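Local coordinates for armadillo repeat protein arm00016 (Synthetic construct, PDB 4D4E) that is a computationally designed armadillo repeat scaffold, probably meant to bind extended peptides in a modular, repeat-by-repeat manner, at residues P100-L105 / A137-P142. Residues are numbered along the deposited sequence; the frame is centred on the assembly and turned at random.
Sequences PLVKLL and AGALSP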
loop_
_atom_site.group_PDB
_atom_site.type_symbol
_atom_site.label_atom_id
_atom_site.label_comp_id
_atom_site.label_asym_id
_atom_site.label_seq_id
_atom_site.Cartn_x
_atom_site.Cartn_y
_atom_site.Cartn_z
ATOM N N PRO A 100 2.137 -12.236 6.027
ATOM C CA PRO A 100 2.850 -11.511 7.107
ATOM C C PRO A 100 2.711 -10.013 6.971
ATOM O O PRO A 100 2.699 -9.344 8.008
ATOM C CB PRO A 100 4.320 -11.906 6.917
ATOM C CG PRO A 100 4.302 -13.060 5.968
ATOM C CD PRO A 100 3.059 -12.994 5.160
ATOM N N LEU A 101 2.623 -9.473 5.738
ATOM C CA LEU A 101 2.490 -7.997 5.633
ATOM C C LEU A 101 1.174 -7.571 6.281
ATOM O O LEU A 101 1.130 -6.625 7.028
ATOM C CB LEU A 101 2.546 -7.491 4.199
ATOM C CG LEU A 101 3.926 -7.510 3.591
ATOM C CD1 LEU A 101 3.816 -7.081 2.124
ATOM C CD2 LEU A 101 4.899 -6.625 4.380
ATOM N N VAL A 102 0.115 -8.342 6.030
ATOM C CA VAL A 102 -1.224 -8.027 6.584
ATOM C C VAL A 102 -1.263 -8.160 8.096
ATOM O O VAL A 102 -1.965 -7.364 8.744
ATOM C CB VAL A 102 -2.298 -9.012 6.071
ATOM C CG1 VAL A 102 -3.599 -8.941 6.892
ATOM C CG2 VAL A 102 -2.537 -8.782 4.624
ATOM N N LYS A 103 -0.604 -9.201 8.629
ATOM C CA LYS A 103 -0.486 -9.394 10.077
ATOM C C LYS A 103 0.143 -8.125 10.707
ATOM O O LYS A 103 -0.190 -7.761 11.848
ATOM C CB LYS A 103 0.359 -10.644 10.407
ATOM C CG LYS A 103 0.877 -10.796 11.838
ATOM C CD LYS A 103 1.574 -12.123 12.088
ATOM C CE LYS A 103 2.796 -12.385 11.209
ATOM N NZ LYS A 103 3.731 -11.227 10.991
ATOM N N LEU A 104 1.046 -7.467 9.968
ATOM C CA LEU A 104 1.817 -6.350 10.567
ATOM C C LEU A 104 0.986 -5.086 10.715
ATOM O O LEU A 104 1.380 -4.165 11.399
ATOM C CB LEU A 104 3.131 -6.092 9.808
ATOM C CG LEU A 104 4.123 -7.225 10.095
ATOM C CD1 LEU A 104 5.316 -7.153 9.161
ATOM C CD2 LEU A 104 4.570 -7.294 11.571
ATOM N N LEU A 105 -0.180 -5.068 10.059
ATOM C CA LEU A 105 -1.040 -3.931 10.102
ATOM C C LEU A 105 -1.587 -3.672 11.510
ATOM O O LEU A 105 -2.071 -2.565 11.779
ATOM C CB LEU A 105 -2.167 -4.075 9.053
ATOM C CG LEU A 105 -1.980 -3.547 7.627
ATOM C CD1 LEU A 105 -0.516 -3.340 7.208
ATOM C CD2 LEU A 105 -2.774 -4.360 6.608
ATOM N N ALA A 137 -5.686 -12.276 0.919
ATOM C CA ALA A 137 -4.792 -12.359 2.086
ATOM C C ALA A 137 -5.424 -11.573 3.192
ATOM O O ALA A 137 -4.772 -11.391 4.190
ATOM C CB ALA A 137 -3.428 -11.820 1.787
ATOM N N GLY A 138 -6.679 -11.109 3.007
ATOM C CA GLY A 138 -7.405 -10.304 4.002
ATOM C C GLY A 138 -7.033 -8.806 4.153
ATOM O O GLY A 138 -7.316 -8.202 5.189
ATOM N N ALA A 139 -6.394 -8.188 3.151
ATOM C CA ALA A 139 -5.863 -6.803 3.333
ATOM C C ALA A 139 -6.931 -5.741 3.514
ATOM O O ALA A 139 -6.645 -4.749 4.108
ATOM C CB ALA A 139 -4.935 -6.386 2.183
ATOM N N LEU A 140 -8.160 -5.962 3.020
ATOM C CA LEU A 140 -9.120 -4.859 2.881
ATOM C C LEU A 140 -9.645 -4.317 4.182
ATOM O O LEU A 140 -9.621 -3.112 4.389
ATOM C CB LEU A 140 -10.319 -5.263 1.974
ATOM C CG LEU A 140 -10.255 -4.908 0.487
ATOM C CD1 LEU A 140 -8.851 -4.910 -0.107
ATOM C CD2 LEU A 140 -11.263 -5.686 -0.332
ATOM N N SER A 141 -10.141 -5.190 5.052
ATOM C CA SER A 141 -10.642 -4.703 6.327
ATOM C C SER A 141 -9.615 -3.912 7.209
ATOM O O SER A 141 -9.978 -2.872 7.782
ATOM C CB SER A 141 -11.268 -5.837 7.151
ATOM O OG SER A 141 -12.625 -5.962 6.741
ATOM N N PRO A 142 -8.377 -4.437 7.364
ATOM C CA PRO A 142 -7.457 -3.702 8.220
ATOM C C PRO A 142 -7.044 -2.383 7.572
ATOM O O PRO A 142 -6.814 -1.397 8.297
ATOM C CB PRO A 142 -6.240 -4.642 8.347
ATOM C CG PRO A 142 -6.377 -5.638 7.280
ATOM C CD PRO A 142 -7.881 -5.799 7.107
#
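Val102 meets the turn at 137-139 with both of its methyl branches, and both pack on the carbonyl oxygen of Ala137. CG2 is the nearer, 3.5 Å from Ala137 O, and CG1 lies 3.8 Å from the same Ala137 O. CG2 also touches the methyl groups of Ala137 and Ala139. CG1 reaches the carbonyl of Gly138 as well and, at 4.3 Å, Pro142 CG. A chi1 of 165° sets CG1 anti to the backbone N and CG2 beside it, so that the branches straddle Ala137 O, CG2 turning to the alanine methyls and CG1 to Gly138 and Pro142. One turn on, Leu105 reaches the pyrrolidine ring of Pro142 chiefly through CD2, which is 3.9 Å from Pro142 CG and equally near its CB; Leu105 CB stands a little farther from Pro142 CB. No hydrogen bond links the two segments, and the 209 Å² they bury is held by van der Waals packing.

The backbones come nearest at Val102 and Ala139, whose CA atoms are 5.8 Å apart, a close approach that brings Val102 CG2 within 4.1 Å of Ala139 CA. What sets the turn in place is the end of helix 128-136: Gly138, at a phi of 77°, is the C-prime residue of a Schellman motif, in which Ala139 N bonds to Leu134 O and Gly138 N to Ile135 O. The chain then enters helix 140-146, which carries Pro142. On the 100-105 side, Leu105 also packs on Val117 and Ile120 of helix 110-124, so the contact continues into the buried interior. Such packing of a short helix against the Schellman-capped turn and short helix of the next layer is consistent with the stacking of successive repeats in the right-handed armadillo superhelix.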